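Local coordinates for hypothetical protein Atu0741 (Agrobacterium tumefaciens str. C58, PDB 1ZHV), which is of unknown function but contains tandem ACT-like domains, a fold that in many relatives binds small ligands such as amino acids, at residues A[4-18]-A[56-69]. Residues are numbered along the deposited sequence; the frame is centred on the assembly and turned at random.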
ATOM      1  N   ILE A   4     -14.221   1.265   7.580  1.00 16.08           N
ATOM      2  CA  ILE A   4     -13.551   0.324   6.698  1.00 15.52           C
ATOM      3  C   ILE A   4     -12.711  -0.693   7.451  1.00 14.84           C
ATOM      4  O   ILE A   4     -12.130  -0.392   8.492  1.00 14.91           O
ATOM      5  CB  ILE A   4     -12.640   1.077   5.701  1.00 16.15           C
ATOM      6  CG1 ILE A   4     -13.475   2.073   4.893  1.00 18.88           C
ATOM      7  CG2 ILE A   4     -11.938   0.094   4.768  1.00 17.05           C
ATOM      8  CD1 ILE A   4     -14.607   1.432   4.106  1.00 23.80           C
ATOM      9  N   LYS A   5     -12.664  -1.906   6.914  1.00 15.07           N
ATOM     10  CA  LYS A   5     -11.872  -2.977   7.494  1.00 15.65           C
ATOM     11  C   LYS A   5     -10.571  -3.024   6.699  1.00 14.47           C
ATOM     12  O   LYS A   5     -10.594  -3.158   5.474  1.00 15.68           O
ATOM     13  CB  LYS A   5     -12.620  -4.306   7.364  1.00 17.78           C
ATOM     14  CG  LYS A   5     -13.936  -4.351   8.132  1.00 21.26           C
ATOM     15  CD  LYS A   5     -14.925  -5.315   7.490  1.00 25.97           C
ATOM     16  CE  LYS A   5     -15.400  -4.781   6.141  1.00 28.57           C
ATOM     17  NZ  LYS A   5     -16.368  -5.685   5.459  1.00 30.72           N
ATOM     18  N   LEU A   6      -9.443  -2.877   7.386  1.00 12.32           N
ATOM     19  CA  LEU A   6      -8.147  -2.912   6.717  1.00 14.36           C
ATOM     20  C   LEU A   6      -7.327  -4.098   7.191  1.00 12.84           C
ATOM     21  O   LEU A   6      -7.165  -4.319   8.392  1.00 16.68           O
ATOM     22  CB  LEU A   6      -7.364  -1.618   6.960  1.00 16.51           C
ATOM     23  CG  LEU A   6      -7.982  -0.335   6.398  1.00 18.28           C
ATOM     24  CD1 LEU A   6      -8.949   0.252   7.416  1.00 24.44           C
ATOM     25  CD2 LEU A   6      -6.876   0.665   6.083  1.00 21.09           C
ATOM     26  N   LYS A   7      -6.796  -4.853   6.239  1.00  9.34           N
ATOM     27  CA  LYS A   7      -6.004  -6.033   6.550  1.00  8.01           C
ATOM     28  C   LYS A   7      -4.546  -5.800   6.189  1.00  9.07           C
ATOM     29  O   LYS A   7      -4.215  -5.530   5.036  1.00  7.55           O
ATOM     30  CB  LYS A   7      -6.552  -7.227   5.768  1.00 10.98           C
ATOM     31  CG  LYS A   7      -5.814  -8.527   5.987  1.00 14.23           C
ATOM     32  CD  LYS A   7      -6.392  -9.627   5.113  1.00 18.22           C
ATOM     33  CE  LYS A   7      -5.687 -10.950   5.366  1.00 21.96           C
ATOM     34  NZ  LYS A   7      -6.230 -12.039   4.507  1.00 23.57           N
ATOM     35  N   ILE A   8      -3.668  -5.914   7.177  1.00  7.90           N
ATOM     36  CA  ILE A   8      -2.259  -5.699   6.912  1.00  9.25           C
ATOM     37  C   ILE A   8      -1.686  -6.880   6.137  1.00 10.75           C
ATOM     38  O   ILE A   8      -2.152  -8.015   6.275  1.00 11.16           O
ATOM     39  CB  ILE A   8      -1.478  -5.507   8.242  1.00  8.85           C
ATOM     40  CG1 ILE A   8      -0.120  -4.860   7.966  1.00 12.54           C
ATOM     41  CG2 ILE A   8      -1.270  -6.854   8.931  1.00 11.06           C
ATOM     42  CD1 ILE A   8       0.619  -4.437   9.218  1.00 16.79           C
ATOM     43  N   LEU A   9      -0.708  -6.597   5.282  1.00 10.01           N
ATOM     44  CA  LEU A   9      -0.028  -7.642   4.528  1.00 11.82           C
ATOM     45  C   LEU A   9       1.346  -7.825   5.156  1.00 11.57           C
ATOM     46  O   LEU A   9       1.916  -6.886   5.718  1.00 13.14           O
ATOM     47  CB  LEU A   9       0.148  -7.259   3.047  1.00 13.74           C
ATOM     48  CG  LEU A   9      -1.044  -7.336   2.092  1.00 16.01           C
ATOM     49  CD1 LEU A   9      -2.098  -6.310   2.485  1.00 21.51           C
ATOM     50  CD2 LEU A   9      -0.558  -7.071   0.671  1.00 17.26           C
ATOM     51  N   ASN A  10       1.862  -9.044   5.057  1.00 14.61           N
ATOM     52  CA  ASN A  10       3.178  -9.364   5.580  1.00 17.36           C
ATOM     53  C   ASN A  10       4.231  -8.830   4.614  1.00 16.28           C
ATOM     54  O   ASN A  10       3.943  -8.635   3.430  1.00 17.41           O
ATOM     55  CB  ASN A  10       3.348 -10.884   5.712  1.00 22.22           C
ATOM     56  CG  ASN A  10       4.689 -11.262   6.293  1.00 23.95           C
ATOM     57  OD1 ASN A  10       5.039 -10.822   7.386  1.00 27.64           O
ATOM     58  ND2 ASN A  10       5.455 -12.065   5.565  1.00 29.43           N
ATOM     59  N   GLY A  11       5.435  -8.572   5.120  1.00 16.71           N
ATOM     60  CA  GLY A  11       6.512  -8.114   4.257  1.00 16.23           C
ATOM     61  C   GLY A  11       6.775  -6.624   4.173  1.00 16.67           C
ATOM     62  O   GLY A  11       5.915  -5.789   4.462  1.00 15.88           O
ATOM     63  N   SER A  12       7.994  -6.300   3.761  1.00 15.00           N
ATOM     64  CA  SER A  12       8.425  -4.926   3.605  1.00 15.27           C
ATOM     65  C   SER A  12       8.373  -4.596   2.118  1.00 13.06           C
ATOM     66  O   SER A  12       8.899  -5.342   1.289  1.00 14.70           O
ATOM     67  CB  SER A  12       9.847  -4.765   4.150  1.00 14.62           C
ATOM     68  OG  SER A  12      10.305  -3.443   3.972  1.00 24.74           O
ATOM     69  N   TYR A  13       7.723  -3.485   1.790  1.00 10.78           N
ATOM     70  CA  TYR A  13       7.594  -3.061   0.403  1.00  9.87           C
ATOM     71  C   TYR A  13       8.429  -1.844   0.034  1.00  9.59           C
ATOM     72  O   TYR A  13       8.870  -1.077   0.891  1.00 10.58           O
ATOM     73  CB  TYR A  13       6.125  -2.777   0.072  1.00  9.33           C
ATOM     74  CG  TYR A  13       5.299  -4.027  -0.053  1.00  7.62           C
ATOM     75  CD1 TYR A  13       4.801  -4.676   1.077  1.00  9.21           C
ATOM     76  CD2 TYR A  13       5.085  -4.614  -1.297  1.00 10.36           C
ATOM     77  CE1 TYR A  13       4.119  -5.884   0.965  1.00 10.10           C
ATOM     78  CE2 TYR A  13       4.406  -5.818  -1.416  1.00  9.53           C
ATOM     79  CZ  TYR A  13       3.930  -6.449  -0.283  1.00 11.82           C
ATOM     80  OH  TYR A  13       3.294  -7.658  -0.404  1.00 12.07           O
ATOM     81  N   GLY A  14       8.651  -1.681  -1.266  1.00 10.08           N
ATOM     82  CA  GLY A  14       9.412  -0.548  -1.750  1.00 10.16           C
ATOM     83  C   GLY A  14       8.802  -0.063  -3.047  1.00  8.40           C
ATOM     84  O   GLY A  14       8.102  -0.821  -3.720  1.00  8.25           O
ATOM     85  N   ILE A  15       9.050   1.200  -3.385  1.00  8.95           N
ATOM     86  CA  ILE A  15       8.541   1.791  -4.620  1.00  9.58           C
ATOM     87  C   ILE A  15       9.743   2.048  -5.521  1.00  9.19           C
ATOM     88  O   ILE A  15      10.539   2.956  -5.260  1.00  9.98           O
ATOM     89  CB  ILE A  15       7.859   3.147  -4.370  1.00 10.40           C
ATOM     90  CG1 ILE A  15       6.957   3.077  -3.134  1.00 15.37           C
ATOM     91  CG2 ILE A  15       7.068   3.550  -5.602  1.00 13.47           C
ATOM     92  CD1 ILE A  15       5.839   2.098  -3.231  1.00 18.63           C
ATOM     93  N   ALA A  16       9.880   1.250  -6.571  1.00  7.84           N
ATOM     94  CA  ALA A  16      11.003   1.423  -7.478  1.00  9.73           C
ATOM     95  C   ALA A  16      10.686   2.321  -8.656  1.00 10.62           C
ATOM     96  O   ALA A  16       9.548   2.384  -9.116  1.00  9.39           O
ATOM     97  CB  ALA A  16      11.489   0.069  -7.978  1.00 10.44           C
ATOM     98  N   ARG A  17      11.691   3.046  -9.138  1.00 10.28           N
ATOM     99  CA  ARG A  17      11.468   3.887 -10.300  1.00 11.77           C
ATOM    100  C   ARG A  17      12.405   3.466 -11.422  1.00 11.62           C
ATOM    101  O   ARG A  17      13.625   3.485 -11.267  1.00 12.33           O
ATOM    102  CB  ARG A  17      11.661   5.378 -10.008  1.00 14.25           C
ATOM    103  CG  ARG A  17      11.140   6.193 -11.189  1.00 20.28           C
ATOM    104  CD  ARG A  17      11.564   7.641 -11.286  1.00 24.25           C
ATOM    105  NE  ARG A  17      11.052   8.177 -12.549  1.00 28.16           N
ATOM    106  CZ  ARG A  17      11.201   9.431 -12.968  1.00 30.76           C
ATOM    107  NH1 ARG A  17      11.855  10.314 -12.225  1.00 32.32           N
ATOM    108  NH2 ARG A  17      10.686   9.803 -14.134  1.00 32.03           N
ATOM    109  N   LEU A  18      11.811   3.083 -12.550  1.00 10.41           N
ATOM    110  CA  LEU A  18      12.552   2.648 -13.734  1.00 13.60           C
ATOM    111  C   LEU A  18      12.281   3.600 -14.884  1.00 13.35           C
ATOM    112  O   LEU A  18      11.410   4.464 -14.781  1.00 15.89           O
ATOM    113  CB  LEU A  18      12.115   1.244 -14.160  1.00 12.67           C
ATOM    114  CG  LEU A  18      12.696   0.083 -13.355  1.00 15.19           C
ATOM    115  CD1 LEU A  18      12.099   0.171 -11.974  1.00 16.77           C
ATOM    116  CD2 LEU A  18      12.394  -1.287 -13.989  1.00 15.31           C
ATOM    117  N   VAL A  56      18.672  -0.184  -8.955  1.00 19.85           N
ATOM    118  CA  VAL A  56      17.418   0.521  -9.246  1.00 19.11           C
ATOM    119  C   VAL A  56      17.048   1.545  -8.166  1.00 17.79           C
ATOM    120  O   VAL A  56      17.164   1.276  -6.967  1.00 17.63           O
ATOM    121  CB  VAL A  56      16.230  -0.487  -9.425  1.00 20.03           C
ATOM    122  CG1 VAL A  56      14.923   0.256  -9.643  1.00 20.84           C
ATOM    123  CG2 VAL A  56      16.501  -1.413 -10.608  1.00 19.26           C
ATOM    124  N   ARG A  57      16.621   2.728  -8.603  1.00 16.63           N
ATOM    125  CA  ARG A  57      16.211   3.775  -7.676  1.00 14.78           C
ATOM    126  C   ARG A  57      14.985   3.276  -6.937  1.00 12.98           C
ATOM    127  O   ARG A  57      14.075   2.702  -7.540  1.00 11.66           O
ATOM    128  CB  ARG A  57      15.891   5.074  -8.422  1.00 17.71           C
ATOM    129  CG  ARG A  57      17.134   5.824  -8.880  1.00 22.06           C
ATOM    130  CD  ARG A  57      16.828   7.290  -9.159  1.00 24.89           C
ATOM    131  NE  ARG A  57      15.911   7.465 -10.280  1.00 25.09           N
ATOM    132  CZ  ARG A  57      16.169   7.068 -11.523  1.00 25.06           C
ATOM    133  NH1 ARG A  57      17.321   6.470 -11.806  1.00 24.97           N
ATOM    134  NH2 ARG A  57      15.280   7.274 -12.485  1.00 23.71           N
ATOM    135  N   VAL A  58      14.952   3.495  -5.632  1.00 11.17           N
ATOM    136  CA  VAL A  58      13.834   3.009  -4.850  1.00 11.12           C
ATOM    137  C   VAL A  58      13.570   3.814  -3.592  1.00 11.63           C
ATOM    138  O   VAL A  58      14.480   4.377  -2.989  1.00 12.85           O
ATOM    139  CB  VAL A  58      14.061   1.518  -4.454  1.00 10.30           C
ATOM    140  CG1 VAL A  58      15.260   1.395  -3.530  1.00 13.57           C
ATOM    141  CG2 VAL A  58      12.812   0.951  -3.797  1.00 11.26           C
ATOM    142  N   ASP A  59      12.296   3.876  -3.229  1.00 11.89           N
ATOM    143  CA  ASP A  59      11.838   4.555  -2.024  1.00 12.16           C
ATOM    144  C   ASP A  59      11.418   3.346  -1.186  1.00 13.61           C
ATOM    145  O   ASP A  59      10.303   2.845  -1.321  1.00 11.95           O
ATOM    146  CB  ASP A  59      10.629   5.436  -2.352  1.00 13.12           C
ATOM    147  CG  ASP A  59      10.200   6.297  -1.183  1.00 12.39           C
ATOM    148  OD1 ASP A  59      10.377   5.856  -0.036  1.00 14.91           O
ATOM    149  OD2 ASP A  59       9.668   7.406  -1.413  1.00 15.38           O
ATOM    150  N   PRO A  60      12.317   2.846  -0.321  1.00 14.32           N
ATOM    151  CA  PRO A  60      11.989   1.677   0.499  1.00 13.39           C
ATOM    152  C   PRO A  60      11.354   1.921   1.861  1.00 12.88           C
ATOM    153  O   PRO A  60      11.158   3.060   2.282  1.00 13.46           O
ATOM    154  CB  PRO A  60      13.336   0.986   0.638  1.00 17.77           C
ATOM    155  CG  PRO A  60      14.233   2.154   0.832  1.00 16.37           C
ATOM    156  CD  PRO A  60      13.759   3.148  -0.226  1.00 17.57           C
ATOM    157  N   GLY A  61      11.032   0.815   2.525  1.00 12.24           N
ATOM    158  CA  GLY A  61      10.462   0.865   3.857  1.00 12.48           C
ATOM    159  C   GLY A  61       8.977   1.131   3.955  1.00 11.98           C
ATOM    160  O   GLY A  61       8.561   2.012   4.709  1.00 13.05           O
ATOM    161  N   TRP A  62       8.173   0.376   3.214  1.00 10.87           N
ATOM    162  CA  TRP A  62       6.725   0.565   3.251  1.00 11.32           C
ATOM    163  C   TRP A  62       5.966  -0.680   3.689  1.00 11.70           C
ATOM    164  O   TRP A  62       6.431  -1.808   3.515  1.00 11.98           O
ATOM    165  CB  TRP A  62       6.201   1.005   1.879  1.00  8.21           C
ATOM    166  CG  TRP A  62       6.731   2.317   1.414  1.00  9.26           C
ATOM    167  CD1 TRP A  62       7.991   2.582   0.958  1.00  8.48           C
ATOM    168  CD2 TRP A  62       6.015   3.552   1.358  1.00  9.56           C
ATOM    169  NE1 TRP A  62       8.104   3.908   0.620  1.00  9.77           N
ATOM    170  CE2 TRP A  62       6.905   4.529   0.856  1.00 10.37           C
ATOM    171  CE3 TRP A  62       4.706   3.932   1.685  1.00 11.14           C
ATOM    172  CZ2 TRP A  62       6.528   5.862   0.672  1.00  9.33           C
ATOM    173  CZ3 TRP A  62       4.330   5.257   1.502  1.00  8.36           C
ATOM    174  CH2 TRP A  62       5.239   6.208   0.999  1.00 10.55           C
ATOM    175  N   SER A  63       4.785  -0.453   4.257  1.00 11.61           N
ATOM    176  CA  SER A  63       3.898  -1.518   4.719  1.00  9.96           C
ATOM    177  C   SER A  63       2.603  -1.367   3.929  1.00 10.12           C
ATOM    178  O   SER A  63       2.180  -0.246   3.635  1.00  9.52           O
ATOM    179  CB  SER A  63       3.616  -1.380   6.217  1.00 12.04           C
ATOM    180  OG  SER A  63       4.804  -1.557   6.975  1.00 11.14           O
ATOM    181  N   CYS A  64       1.975  -2.492   3.602  1.00 10.06           N
ATOM    182  CA  CYS A  64       0.757  -2.490   2.801  1.00 11.01           C
ATOM    183  C   CYS A  64      -0.482  -3.025   3.510  1.00 11.08           C
ATOM    184  O   CYS A  64      -0.409  -3.988   4.278  1.00 10.96           O
ATOM    185  CB  CYS A  64       1.010  -3.298   1.526  1.00 11.23           C
ATOM    186  SG  CYS A  64      -0.288  -3.213   0.286  1.00 11.32           S
ATOM    187  N   PHE A  65      -1.617  -2.384   3.235  1.00 10.51           N
ATOM    188  CA  PHE A  65      -2.916  -2.769   3.792  1.00 10.91           C
ATOM    189  C   PHE A  65      -3.904  -2.959   2.655  1.00 10.56           C
ATOM    190  O   PHE A  65      -3.889  -2.211   1.680  1.00 10.10           O
ATOM    191  CB  PHE A  65      -3.507  -1.682   4.696  1.00 10.70           C
ATOM    192  CG  PHE A  65      -2.827  -1.539   6.015  1.00 12.43           C
ATOM    193  CD1 PHE A  65      -1.708  -0.729   6.149  1.00 13.38           C
ATOM    194  CD2 PHE A  65      -3.327  -2.195   7.137  1.00 13.08           C
ATOM    195  CE1 PHE A  65      -1.094  -0.565   7.390  1.00 14.21           C
ATOM    196  CE2 PHE A  65      -2.721  -2.038   8.382  1.00 12.91           C
ATOM    197  CZ  PHE A  65      -1.606  -1.223   8.509  1.00 15.08           C
ATOM    198  N   LYS A  66      -4.777  -3.948   2.796  1.00  9.71           N
ATOM    199  CA  LYS A  66      -5.804  -4.190   1.797  1.00  9.38           C
ATOM    200  C   LYS A  66      -7.138  -3.718   2.362  1.00 10.12           C
ATOM    201  O   LYS A  66      -7.441  -3.980   3.528  1.00  9.61           O
ATOM    202  CB  LYS A  66      -5.903  -5.684   1.487  1.00 10.08           C
ATOM    203  CG  LYS A  66      -7.001  -6.029   0.486  1.00 12.15           C
ATOM    204  CD  LYS A  66      -7.110  -7.532   0.313  1.00 15.93           C
ATOM    205  CE  LYS A  66      -7.857  -8.156   1.473  1.00 20.77           C
ATOM    206  NZ  LYS A  66      -9.293  -7.759   1.453  1.00 25.28           N
ATOM    207  N   PHE A  67      -7.916  -2.992   1.560  1.00  9.01           N
ATOM    208  CA  PHE A  67      -9.249  -2.568   1.995  1.00 11.20           C
ATOM    209  C   PHE A  67     -10.059  -3.857   1.814  1.00 13.68           C
ATOM    210  O   PHE A  67     -10.113  -4.406   0.709  1.00 13.36           O
ATOM    211  CB  PHE A  67      -9.820  -1.476   1.082  1.00  9.42           C
ATOM    212  CG  PHE A  67      -9.288  -0.089   1.353  1.00 11.27           C
ATOM    213  CD1 PHE A  67      -7.923   0.155   1.445  1.00 12.35           C
ATOM    214  CD2 PHE A  67     -10.164   0.988   1.451  1.00 10.08           C
ATOM    215  CE1 PHE A  67      -7.444   1.453   1.624  1.00 12.30           C
ATOM    216  CE2 PHE A  67      -9.696   2.284   1.631  1.00 12.51           C
ATOM    217  CZ  PHE A  67      -8.331   2.520   1.716  1.00 11.69           C
ATOM    218  N   GLN A  68     -10.692  -4.321   2.889  1.00 16.14           N
ATOM    219  CA  GLN A  68     -11.441  -5.583   2.888  1.00 21.60           C
ATOM    220  C   GLN A  68     -12.939  -5.696   2.614  1.00 24.54           C
ATOM    221  O   GLN A  68     -13.709  -4.727   2.679  1.00 26.86           O
ATOM    222  CB  GLN A  68     -11.198  -6.299   4.209  1.00 21.82           C
ATOM    223  CG  GLN A  68      -9.842  -6.922   4.363  1.00 25.10           C
ATOM    224  CD  GLN A  68      -9.711  -7.607   5.701  1.00 27.61           C
ATOM    225  OE1 GLN A  68      -9.779  -6.962   6.742  1.00 30.38           O
ATOM    226  NE2 GLN A  68      -9.536  -8.920   5.684  1.00 28.39           N
ATOM    227  N   GLY A  69     -13.305  -6.950   2.333  1.00 29.19           N
ATOM    228  CA  GLY A  69     -14.671  -7.365   2.064  1.00 31.61           C
ATOM    229  C   GLY A  69     -15.453  -6.638   0.990  1.00 33.66           C
ATOM    230  O   GLY A  69     -14.940  -5.714   0.346  1.00 34.28           O
TER
HETATM  231  O   HOH W   1     -14.384  -2.449   4.444  1.00 29.80           O
HETATM  232  O   HOH W   2       3.200  -4.916   4.373  1.00 13.77           O
HETATM  233  O   HOH W   3       5.716  -4.299   6.935  1.00 18.42           O
HETATM  234  O   HOH W   4      16.205   3.007 -11.565  1.00 18.38           O
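Ile15 lays CG1 over one face of the Trp62 indole, 4.2 Å from the centroid of its five-membered ring, a CH-pi contact. Ile8 does the same to Phe65. Its CG1 sits 4.1 Å from the Phe65 ring centroid, because chi1 of -162° turns CG1 away from the Ile8 backbone N and across the ring. On the side of Trp62, Cys64 SG stands 5.3 Å above the Tyr13 ring centroid, a long sulfur-aromatic contact. A hydrogen bond fixes the rotation of the Trp62 ring: NE1 donates to Asp59 OD1 at 3.1 Å, in the indole plane but from above the carboxylate. Asp59 in turn forms a salt bridge with Arg107. Two antiparallel ladders carry these side chains, one on strand 5-8 and one on strand 13-18, both against strand 57-67. Their register differs by two residues. Between them a water accepts from Cys64 N and donates to Leu9 O and Gly11 O. Gly61 and Trp62 both face Tyr13, a G1 beta bulge, and Trp62 N reaches Tyr13 O at 2.8 Å. Helix 111-120 lies against Ile8 and Phe65. Strand 57-67, which also pairs with strand 102-107, is a shared inner strand, consistent with ACT-like domains on a common sheet.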